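Local coordinates for protein molybdopterin adenylyltransferase (Pyrococcus furiosus, PDB 4LHB) that catalyses the adenylylation of molybdopterin with ATP, releasing diphosphate, a step in molybdenum-cofactor biosynthesis, and assembles as a homohexamer, at residues C[31-39]-C[49-60]; C[115-126]-C[140-148]. One frame throughout, in Å; residues are numbered along the deposited sequence.

Contact 1: residues C[31-39]-C[49-60]; sequences FKFGVITVS and DKSGPLIIEELS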
loop_
_atom_site.group_PDB
_atom_site.type_symbol
_atom_site.label_atom_id
_atom_site.label_comp_id
_atom_site.label_asym_id
_atom_site.label_seq_id
_atom_site.Cartn_x
_atom_site.Cartn_y
_atom_site.Cartn_z
ATOM N N PHE C 31 -5.919 32.041 9.281
ATOM C CA PHE C 31 -6.561 30.958 8.506
ATOM C C PHE C 31 -8.059 30.787 8.779
ATOM O O PHE C 31 -8.622 31.284 9.769
ATOM C CB PHE C 31 -5.875 29.634 8.838
ATOM C CG PHE C 31 -6.000 29.267 10.267
ATOM C CD1 PHE C 31 -7.056 28.473 10.705
ATOM C CD2 PHE C 31 -5.110 29.744 11.176
ATOM C CE1 PHE C 31 -7.191 28.132 12.045
ATOM C CE2 PHE C 31 -5.244 29.420 12.527
ATOM C CZ PHE C 31 -6.287 28.611 12.972
ATOM N N LYS C 32 -8.686 30.018 7.910
ATOM C CA LYS C 32 -10.065 29.626 8.127
ATOM C C LYS C 32 -10.098 28.182 8.621
ATOM O O LYS C 32 -9.248 27.380 8.251
ATOM C CB LYS C 32 -10.856 29.832 6.849
ATOM C CG LYS C 32 -11.140 31.292 6.575
ATOM C CD LYS C 32 -11.064 31.620 5.101
ATOM C CE LYS C 32 -11.712 32.980 4.806
ATOM N NZ LYS C 32 -12.071 33.183 3.368
ATOM N N PHE C 33 -11.046 27.857 9.497
ATOM C CA PHE C 33 -11.215 26.471 9.930
ATOM C C PHE C 33 -12.631 25.906 10.066
ATOM O O PHE C 33 -13.623 26.641 10.231
ATOM C CB PHE C 33 -10.471 26.224 11.212
ATOM C CG PHE C 33 -11.161 26.722 12.410
ATOM C CD1 PHE C 33 -11.840 25.846 13.253
ATOM C CD2 PHE C 33 -11.122 28.071 12.737
ATOM C CE1 PHE C 33 -12.464 26.305 14.408
ATOM C CE2 PHE C 33 -11.752 28.537 13.887
ATOM C CZ PHE C 33 -12.421 27.652 14.730
ATOM N N GLY C 34 -12.679 24.571 9.963
ATOM C CA GLY C 34 -13.896 23.787 10.083
ATOM C C GLY C 34 -13.735 22.772 11.189
ATOM O O GLY C 34 -12.621 22.381 11.537
ATOM N N VAL C 35 -14.859 22.362 11.754
ATOM C CA VAL C 35 -14.880 21.343 12.786
ATOM C C VAL C 35 -15.955 20.326 12.402
ATOM O O VAL C 35 -17.074 20.692 11.933
ATOM C CB VAL C 35 -15.229 21.992 14.118
ATOM C CG1 VAL C 35 -15.185 21.018 15.269
ATOM C CG2 VAL C 35 -14.282 23.137 14.378
ATOM N N ILE C 36 -15.623 19.045 12.566
ATOM C CA ILE C 36 -16.580 17.956 12.310
ATOM C C ILE C 36 -16.542 16.998 13.491
ATOM O O ILE C 36 -15.509 16.415 13.794
ATOM C CB ILE C 36 -16.254 17.226 11.007
ATOM C CG1 ILE C 36 -16.350 18.196 9.821
ATOM C CG2 ILE C 36 -17.205 16.059 10.817
ATOM C CD1 ILE C 36 -15.593 17.814 8.531
ATOM N N THR C 37 -17.645 16.840 14.201
ATOM C CA THR C 37 -17.629 15.840 15.267
ATOM C C THR C 37 -18.315 14.598 14.686
ATOM O O THR C 37 -19.366 14.703 14.077
ATOM C CB THR C 37 -18.256 16.352 16.604
ATOM O OG1 THR C 37 -19.634 16.027 16.655
ATOM C CG2 THR C 37 -18.130 17.823 16.738
ATOM N N VAL C 38 -17.678 13.446 14.779
ATOM C CA VAL C 38 -18.289 12.242 14.244
ATOM C C VAL C 38 -18.767 11.309 15.384
ATOM O O VAL C 38 -17.962 10.813 16.209
ATOM C CB VAL C 38 -17.407 11.558 13.151
ATOM C CG1 VAL C 38 -16.332 12.520 12.604
ATOM C CG2 VAL C 38 -16.809 10.258 13.615
ATOM N N SER C 39 -20.098 11.117 15.428
ATOM C CA SER C 39 -20.784 10.433 16.541
ATOM C C SER C 39 -22.192 9.980 16.135
ATOM O O SER C 39 -23.075 10.819 15.859
ATOM C CB SER C 39 -20.927 11.367 17.765
ATOM O OG SER C 39 -21.374 10.662 18.944
ATOM N N ASP C 49 -23.008 17.233 22.137
ATOM C CA ASP C 49 -21.633 17.418 21.669
ATOM C C ASP C 49 -20.857 18.463 22.499
ATOM O O ASP C 49 -21.069 19.671 22.326
ATOM C CB ASP C 49 -21.647 17.877 20.224
ATOM C CG ASP C 49 -20.276 17.978 19.638
ATOM O OD1 ASP C 49 -19.329 17.420 20.224
ATOM O OD2 ASP C 49 -20.155 18.612 18.584
ATOM N N LYS C 50 -19.961 18.009 23.367
ATOM C CA LYS C 50 -19.171 18.933 24.168
ATOM C C LYS C 50 -17.802 19.225 23.504
ATOM O O LYS C 50 -17.235 20.286 23.735
ATOM C CB LYS C 50 -19.027 18.434 25.635
ATOM C CG LYS C 50 -20.236 18.706 26.568
ATOM C CD LYS C 50 -20.506 20.211 26.832
ATOM C CE LYS C 50 -21.474 20.483 28.007
ATOM N NZ LYS C 50 -21.713 21.929 28.360
ATOM N N SER C 51 -17.328 18.324 22.630
ATOM C CA SER C 51 -15.987 18.419 22.025
ATOM C C SER C 51 -15.882 19.364 20.815
ATOM O O SER C 51 -14.937 20.155 20.722
ATOM C CB SER C 51 -15.453 17.035 21.650
ATOM O OG SER C 51 -15.203 16.263 22.810
ATOM N N GLY C 52 -16.802 19.267 19.867
ATOM C CA GLY C 52 -16.828 20.238 18.774
ATOM C C GLY C 52 -16.745 21.687 19.295
ATOM O O GLY C 52 -15.839 22.431 18.941
ATOM N N PRO C 53 -17.694 22.091 20.163
ATOM C CA PRO C 53 -17.723 23.480 20.691
ATOM C C PRO C 53 -16.453 23.916 21.385
ATOM O O PRO C 53 -16.043 25.068 21.214
ATOM C CB PRO C 53 -18.904 23.450 21.684
ATOM C CG PRO C 53 -19.820 22.443 21.064
ATOM C CD PRO C 53 -18.903 21.338 20.578
ATOM N N LEU C 54 -15.841 23.024 22.153
ATOM C CA LEU C 54 -14.541 23.333 22.724
ATOM C C LEU C 54 -13.545 23.706 21.594
ATOM O O LEU C 54 -12.980 24.800 21.608
ATOM C CB LEU C 54 -14.022 22.169 23.564
ATOM C CG LEU C 54 -12.634 22.356 24.186
ATOM C CD1 LEU C 54 -12.502 23.729 24.880
ATOM C CD2 LEU C 54 -12.358 21.185 25.145
ATOM N N ILE C 55 -13.383 22.819 20.606
ATOM C CA ILE C 55 -12.506 23.065 19.445
ATOM C C ILE C 55 -12.828 24.407 18.809
ATOM O O ILE C 55 -11.914 25.149 18.458
ATOM C CB ILE C 55 -12.564 21.931 18.357
ATOM C CG1 ILE C 55 -12.078 20.574 18.902
ATOM C CG2 ILE C 55 -11.724 22.225 17.127
ATOM C CD1 ILE C 55 -12.687 19.386 18.168
ATOM N N ILE C 56 -14.111 24.719 18.655
ATOM C CA ILE C 56 -14.507 25.975 18.021
ATOM C C ILE C 56 -14.101 27.173 18.896
ATOM O O ILE C 56 -13.683 28.193 18.395
ATOM C CB ILE C 56 -16.027 26.033 17.751
ATOM C CG1 ILE C 56 -16.434 24.991 16.712
ATOM C CG2 ILE C 56 -16.486 27.411 17.242
ATOM C CD1 ILE C 56 -17.910 24.680 16.786
ATOM N N GLU C 57 -14.239 27.036 20.200
ATOM C CA GLU C 57 -13.893 28.104 21.111
ATOM C C GLU C 57 -12.417 28.363 20.999
ATOM O O GLU C 57 -12.012 29.482 20.717
ATOM C CB GLU C 57 -14.234 27.714 22.541
ATOM C CG GLU C 57 -14.369 28.866 23.522
ATOM C CD GLU C 57 -14.774 28.375 24.909
ATOM O OE1 GLU C 57 -15.770 28.888 25.467
ATOM O OE2 GLU C 57 -14.114 27.446 25.437
ATOM N N GLU C 58 -11.618 27.312 21.186
ATOM C CA GLU C 58 -10.177 27.451 21.247
ATOM C C GLU C 58 -9.550 27.948 19.973
ATOM O O GLU C 58 -8.627 28.780 19.999
ATOM C CB GLU C 58 -9.549 26.144 21.618
ATOM C CG GLU C 58 -9.835 25.777 23.062
ATOM C CD GLU C 58 -9.007 26.567 24.070
ATOM O OE1 GLU C 58 -8.038 27.269 23.693
ATOM O OE2 GLU C 58 -9.325 26.450 25.261
ATOM N N LEU C 59 -10.049 27.457 18.854
ATOM C CA LEU C 59 -9.420 27.763 17.590
ATOM C C LEU C 59 -9.921 29.065 17.098
ATOM O O LEU C 59 -9.246 29.708 16.297
ATOM C CB LEU C 59 -9.666 26.664 16.533
ATOM C CG LEU C 59 -8.429 25.828 16.264
ATOM C CD1 LEU C 59 -7.761 25.511 17.595
ATOM C CD2 LEU C 59 -8.786 24.578 15.488
ATOM N N SER C 60 -11.120 29.443 17.529
ATOM C CA SER C 60 -11.664 30.761 17.173
ATOM C C SER C 60 -10.761 31.904 17.694
ATOM O O SER C 60 -10.821 33.010 17.186
ATOM C CB SER C 60 -13.076 30.955 17.741
ATOM O OG SER C 60 -14.078 30.523 16.853
#

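Contact 2: residues C[115-126]-C[140-148]; sequences FDKELSFGEVFR and TRATAGIIR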
loop_
_atom_site.group_PDB
_atom_site.type_symbol
_atom_site.label_atom_id
_atom_site.label_comp_id
_atom_site.label_asym_id
_atom_site.label_seq_id
_atom_site.Cartn_x
_atom_site.Cartn_y
_atom_site.Cartn_z
ATOM N N PHE C 115 -4.321 12.165 2.140
ATOM C CA PHE C 115 -3.196 13.010 2.462
ATOM C C PHE C 115 -2.110 12.920 1.422
ATOM O O PHE C 115 -1.676 11.841 1.147
ATOM C CB PHE C 115 -2.520 12.560 3.772
ATOM C CG PHE C 115 -3.359 12.714 4.974
ATOM C CD1 PHE C 115 -4.421 13.592 5.001
ATOM C CD2 PHE C 115 -3.075 11.979 6.114
ATOM C CE1 PHE C 115 -5.207 13.721 6.136
ATOM C CE2 PHE C 115 -3.845 12.114 7.259
ATOM C CZ PHE C 115 -4.919 12.986 7.263
ATOM N N ASP C 116 -1.614 14.038 0.904
ATOM C CA ASP C 116 -0.388 14.004 0.114
ATOM C C ASP C 116 0.863 13.961 0.996
ATOM O O ASP C 116 1.873 13.457 0.573
ATOM C CB ASP C 116 -0.327 15.151 -0.862
ATOM C CG ASP C 116 -1.511 15.173 -1.772
ATOM O OD1 ASP C 116 -1.354 14.764 -2.931
ATOM O OD2 ASP C 116 -2.612 15.557 -1.349
ATOM N N LYS C 117 0.802 14.466 2.217
ATOM C CA LYS C 117 1.934 14.366 3.141
ATOM C C LYS C 117 1.360 14.063 4.508
ATOM O O LYS C 117 0.349 14.645 4.876
ATOM C CB LYS C 117 2.738 15.691 3.178
ATOM C CG LYS C 117 4.252 15.509 2.936
ATOM C CD LYS C 117 4.691 16.070 1.598
ATOM C CE LYS C 117 5.877 15.382 0.953
ATOM N NZ LYS C 117 7.213 15.418 1.584
ATOM N N GLU C 118 1.930 13.115 5.238
ATOM C CA GLU C 118 1.420 12.806 6.562
ATOM C C GLU C 118 2.319 13.406 7.656
ATOM O O GLU C 118 3.496 13.456 7.489
ATOM C CB GLU C 118 1.285 11.293 6.781
ATOM C CG GLU C 118 0.161 10.960 7.782
ATOM C CD GLU C 118 0.345 9.656 8.569
ATOM O OE1 GLU C 118 1.337 8.910 8.300
ATOM O OE2 GLU C 118 -0.518 9.398 9.481
ATOM N N LEU C 119 1.746 13.860 8.769
ATOM C CA LEU C 119 2.527 14.527 9.808
ATOM C C LEU C 119 2.799 13.506 10.873
ATOM O O LEU C 119 2.184 12.465 10.862
ATOM C CB LEU C 119 1.805 15.763 10.356
ATOM C CG LEU C 119 1.486 16.856 9.312
ATOM C CD1 LEU C 119 0.713 18.095 9.817
ATOM C CD2 LEU C 119 2.739 17.278 8.586
ATOM N N SER C 120 3.734 13.791 11.776
ATOM C CA SER C 120 4.008 12.933 12.959
ATOM C C SER C 120 3.125 13.351 14.150
ATOM O O SER C 120 3.516 13.229 15.318
ATOM C CB SER C 120 5.456 13.074 13.390
ATOM O OG SER C 120 6.311 13.227 12.273
ATOM N N PHE C 121 1.941 13.861 13.856
ATOM C CA PHE C 121 1.054 14.352 14.881
ATOM C C PHE C 121 0.622 13.310 15.902
ATOM O O PHE C 121 0.454 13.625 17.075
ATOM C CB PHE C 121 -0.152 14.981 14.224
ATOM C CG PHE C 121 -1.134 15.501 15.187
ATOM C CD1 PHE C 121 -1.122 16.837 15.537
ATOM C CD2 PHE C 121 -2.068 14.654 15.751
ATOM C CE1 PHE C 121 -2.033 17.334 16.464
ATOM C CE2 PHE C 121 -2.990 15.132 16.670
ATOM C CZ PHE C 121 -2.972 16.483 17.036
ATOM N N GLY C 122 0.446 12.065 15.471
ATOM C CA GLY C 122 -0.075 11.039 16.370
ATOM C C GLY C 122 0.934 10.716 17.411
ATOM O O GLY C 122 0.594 10.483 18.572
ATOM N N GLU C 123 2.196 10.660 16.985
ATOM C CA GLU C 123 3.286 10.329 17.901
ATOM C C GLU C 123 3.371 11.380 18.968
ATOM O O GLU C 123 3.473 11.042 20.144
ATOM C CB GLU C 123 4.617 10.339 17.208
ATOM C CG GLU C 123 4.812 9.345 16.099
ATOM C CD GLU C 123 6.293 9.098 15.835
ATOM O OE1 GLU C 123 7.158 9.791 16.426
ATOM O OE2 GLU C 123 6.611 8.207 15.033
ATOM N N VAL C 124 3.336 12.650 18.548
ATOM C CA VAL C 124 3.445 13.774 19.486
ATOM C C VAL C 124 2.249 13.790 20.444
ATOM O O VAL C 124 2.413 13.810 21.683
ATOM C CB VAL C 124 3.656 15.108 18.745
ATOM C CG1 VAL C 124 3.375 16.268 19.679
ATOM C CG2 VAL C 124 5.090 15.141 18.168
ATOM N N PHE C 125 1.064 13.663 19.857
ATOM C CA PHE C 125 -0.170 13.452 20.609
ATOM C C PHE C 125 -0.013 12.335 21.620
ATOM O O PHE C 125 -0.358 12.485 22.773
ATOM C CB PHE C 125 -1.364 13.111 19.674
ATOM C CG PHE C 125 -2.669 13.076 20.380
ATOM C CD1 PHE C 125 -3.474 14.189 20.409
ATOM C CD2 PHE C 125 -3.065 11.956 21.075
ATOM C CE1 PHE C 125 -4.679 14.184 21.091
ATOM C CE2 PHE C 125 -4.245 11.943 21.783
ATOM C CZ PHE C 125 -5.062 13.056 21.773
ATOM N N ARG C 126 0.451 11.188 21.174
ATOM C CA ARG C 126 0.591 10.077 22.081
ATOM C C ARG C 126 1.620 10.354 23.159
ATOM O O ARG C 126 1.400 9.976 24.309
ATOM C CB ARG C 126 0.869 8.761 21.322
ATOM C CG ARG C 126 -0.431 8.167 20.787
ATOM C CD ARG C 126 -0.337 6.791 20.153
ATOM N NE ARG C 126 0.390 6.846 18.899
ATOM C CZ ARG C 126 -0.095 7.319 17.766
ATOM N NH1 ARG C 126 -1.329 7.788 17.698
ATOM N NH2 ARG C 126 0.674 7.358 16.691
ATOM N N THR C 140 -4.757 4.963 21.701
ATOM C CA THR C 140 -4.940 6.313 21.183
ATOM C C THR C 140 -4.545 6.363 19.710
ATOM O O THR C 140 -3.408 5.978 19.310
ATOM C CB THR C 140 -4.108 7.397 21.889
ATOM O OG1 THR C 140 -4.236 7.298 23.301
ATOM C CG2 THR C 140 -4.602 8.744 21.457
ATOM N N ARG C 141 -5.490 6.826 18.904
ATOM C CA ARG C 141 -5.197 7.040 17.502
ATOM C C ARG C 141 -5.625 8.451 17.112
ATOM O O ARG C 141 -6.644 8.970 17.558
ATOM C CB ARG C 141 -5.803 5.915 16.649
ATOM C CG ARG C 141 -5.542 4.513 17.242
ATOM C CD ARG C 141 -5.802 3.331 16.294
ATOM N NE ARG C 141 -6.900 3.683 15.418
ATOM C CZ ARG C 141 -7.132 3.147 14.233
ATOM N NH1 ARG C 141 -6.364 2.161 13.768
ATOM N NH2 ARG C 141 -8.166 3.592 13.522
ATOM N N ALA C 142 -4.775 9.104 16.354
ATOM C CA ALA C 142 -5.013 10.482 15.954
ATOM C C ALA C 142 -4.038 10.685 14.871
ATOM O O ALA C 142 -2.989 10.058 14.862
ATOM C CB ALA C 142 -4.696 11.444 17.071
ATOM N N THR C 143 -4.369 11.559 13.947
ATOM C CA THR C 143 -3.526 11.722 12.775
ATOM C C THR C 143 -3.686 13.116 12.259
ATOM O O THR C 143 -4.654 13.795 12.602
ATOM C CB THR C 143 -3.928 10.714 11.670
ATOM O OG1 THR C 143 -2.923 10.717 10.646
ATOM C CG2 THR C 143 -5.305 11.063 11.053
ATOM N N ALA C 144 -2.763 13.526 11.402
ATOM C CA ALA C 144 -2.875 14.814 10.714
ATOM C C ALA C 144 -2.129 14.724 9.395
ATOM O O ALA C 144 -1.144 13.994 9.284
ATOM C CB ALA C 144 -2.328 15.932 11.605
ATOM N N GLY C 145 -2.579 15.438 8.383
ATOM C CA GLY C 145 -1.883 15.421 7.135
ATOM C C GLY C 145 -2.347 16.554 6.275
ATOM O O GLY C 145 -3.297 17.262 6.659
ATOM N N ILE C 146 -1.746 16.652 5.084
ATOM C CA ILE C 146 -2.007 17.703 4.128
ATOM C C ILE C 146 -2.635 17.144 2.886
ATOM O O ILE C 146 -2.085 16.237 2.268
ATOM C CB ILE C 146 -0.680 18.371 3.682
ATOM C CG1 ILE C 146 -0.038 19.034 4.893
ATOM C CG2 ILE C 146 -0.922 19.449 2.645
ATOM C CD1 ILE C 146 0.719 18.027 5.711
ATOM N N ILE C 147 -3.755 17.724 2.480
ATOM C CA ILE C 147 -4.311 17.487 1.177
ATOM C C ILE C 147 -3.935 18.704 0.317
ATOM O O ILE C 147 -4.197 19.813 0.709
ATOM C CB ILE C 147 -5.865 17.399 1.262
ATOM C CG1 ILE C 147 -6.332 16.387 2.321
ATOM C CG2 ILE C 147 -6.498 17.109 -0.104
ATOM C CD1 ILE C 147 -7.848 16.290 2.531
ATOM N N ARG C 148 -3.383 18.490 -0.865
ATOM C CA ARG C 148 -3.055 19.545 -1.784
ATOM C C ARG C 148 -3.843 19.578 -3.093
ATOM O O ARG C 148 -4.023 18.539 -3.728
ATOM C CB ARG C 148 -1.657 19.318 -2.280
ATOM C CG ARG C 148 -0.579 19.408 -1.257
ATOM C CD ARG C 148 0.631 18.835 -1.930
ATOM N NE ARG C 148 1.781 18.944 -1.070
ATOM C CZ ARG C 148 2.872 18.229 -1.237
ATOM N NH1 ARG C 148 2.914 17.352 -2.223
ATOM N NH2 ARG C 148 3.920 18.393 -0.426
#

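Contact 1: residues C[31-39]-C[49-60]
Phe33 and Leu59 meet in a CH-pi contact. Leu59 CB lies over one face of the Phe33 ring, off centre toward the rim, and is 3.4 Å from Phe33 CZ. The edge of the same ring approaches Ile56 O. Val35 divides its two methyls along the helix. Its CG1, anti to the backbone N (chi1 -176°), rests 3.9 Å from Gly52 CA. The other methyl, Val35 CG2, packs 3.7 Å from Ile56 CG1 and also touches Ile55 CG2. As modelled, Thr37 CG2 also lies against Gly52 CA.

Asp49 holds the start of the helix. Its OD1 accepts Gly52 N at 3.2 Å on the syn side, 35° out of the carboxylate plane, and Ser51 N more weakly. Its OD2 takes a hydrogen bond with Tyr68 OH. With an alanine here, the amides of Gly52 and Ser51 would probably lose their capping acceptor, and Tyr68 its carboxylate partner.

The strand and helix run antiparallel (165°), their axes 8.3 Å apart, as the first half of a beta-alpha-beta crossover completed by strand 64-71. Strand 32-38 lies between strands 64-71 and 92-96. Helix 51-60 packs on this sheet beside helix 163-184, with Leu59 on Leu170 and Ile55 on Val166.

Contact 2: residues C[115-126]-C[140-148]
The Phe115 ring lies flat on Gly145, next to an antiparallel strand pairing with a classic beta bulge. Gly145 CA sits over the ring centre, 3.6 Å from the centroid, and Thr143 OG1 and Ile147 CG1 are at the edge. A CB on Gly145 would clash with this ring. The start of helix 121-133 packs on residues 140-144. There the edge of the Phe121 ring meets Ala142 CB, whereas Phe125 turns a face to the same methyl. The Arg126 guanidinium has Gly122 O over one face and Ala142 N at its edge. Its NE pairs with Glu123 of the third subunit.

In the bulge, Asp116 and Lys117 both face Ile146. Ile146 O accepts Asp116 N at 2.6 Å and Lys117 N weakly. Ile146 N returns a bond to Lys117 O at 2.9 Å. A further backbone bond runs from Leu119 N to Ala144 O, also 2.9 Å. Beside the Phe115 ring, Thr143 OG1 gives a weak bond to Glu118 OE2. Leu119 CD2 packs 3.6 Å from Ile146 CD1, the side chains crossing at about a right angle.

Lys117 NZ reaches Glu109 and Gly100 O of the second subunit, and Asp116 OD2 bridges to Lys75 of the fourth. Asp116 CG stands beside its backbone N (chi1 -57°), which brings OD2 to Arg148 N at 3.1 Å. That bond is nearly straight (170°) and comes from above the carboxylate plane (52° out of it).

In the fold
From the N terminus, the chain enters strand 32-38, passes helix 40-44 and returns along helix 51-60, so contact 1 closes a short loop. Strands 64-71 and 92-96 and helices 75-87 and 107-111 follow before contact 2 opens. Contact 2 closes over the rest of helix 121-133, when strand 143-148 pairs with strand 117-118. The two contacts are in series, neither nested nor crossed. The centres of contacts 1 and 2 are about 18 Å apart, on opposite sides of the chain's centre. Both reach the same mixed sheet. Contact 1 ties a helix to its parallel part; contact 2 joins edge strand 117-118 to strand 143-148, the one that runs against the others. Helix 163-184 touches both.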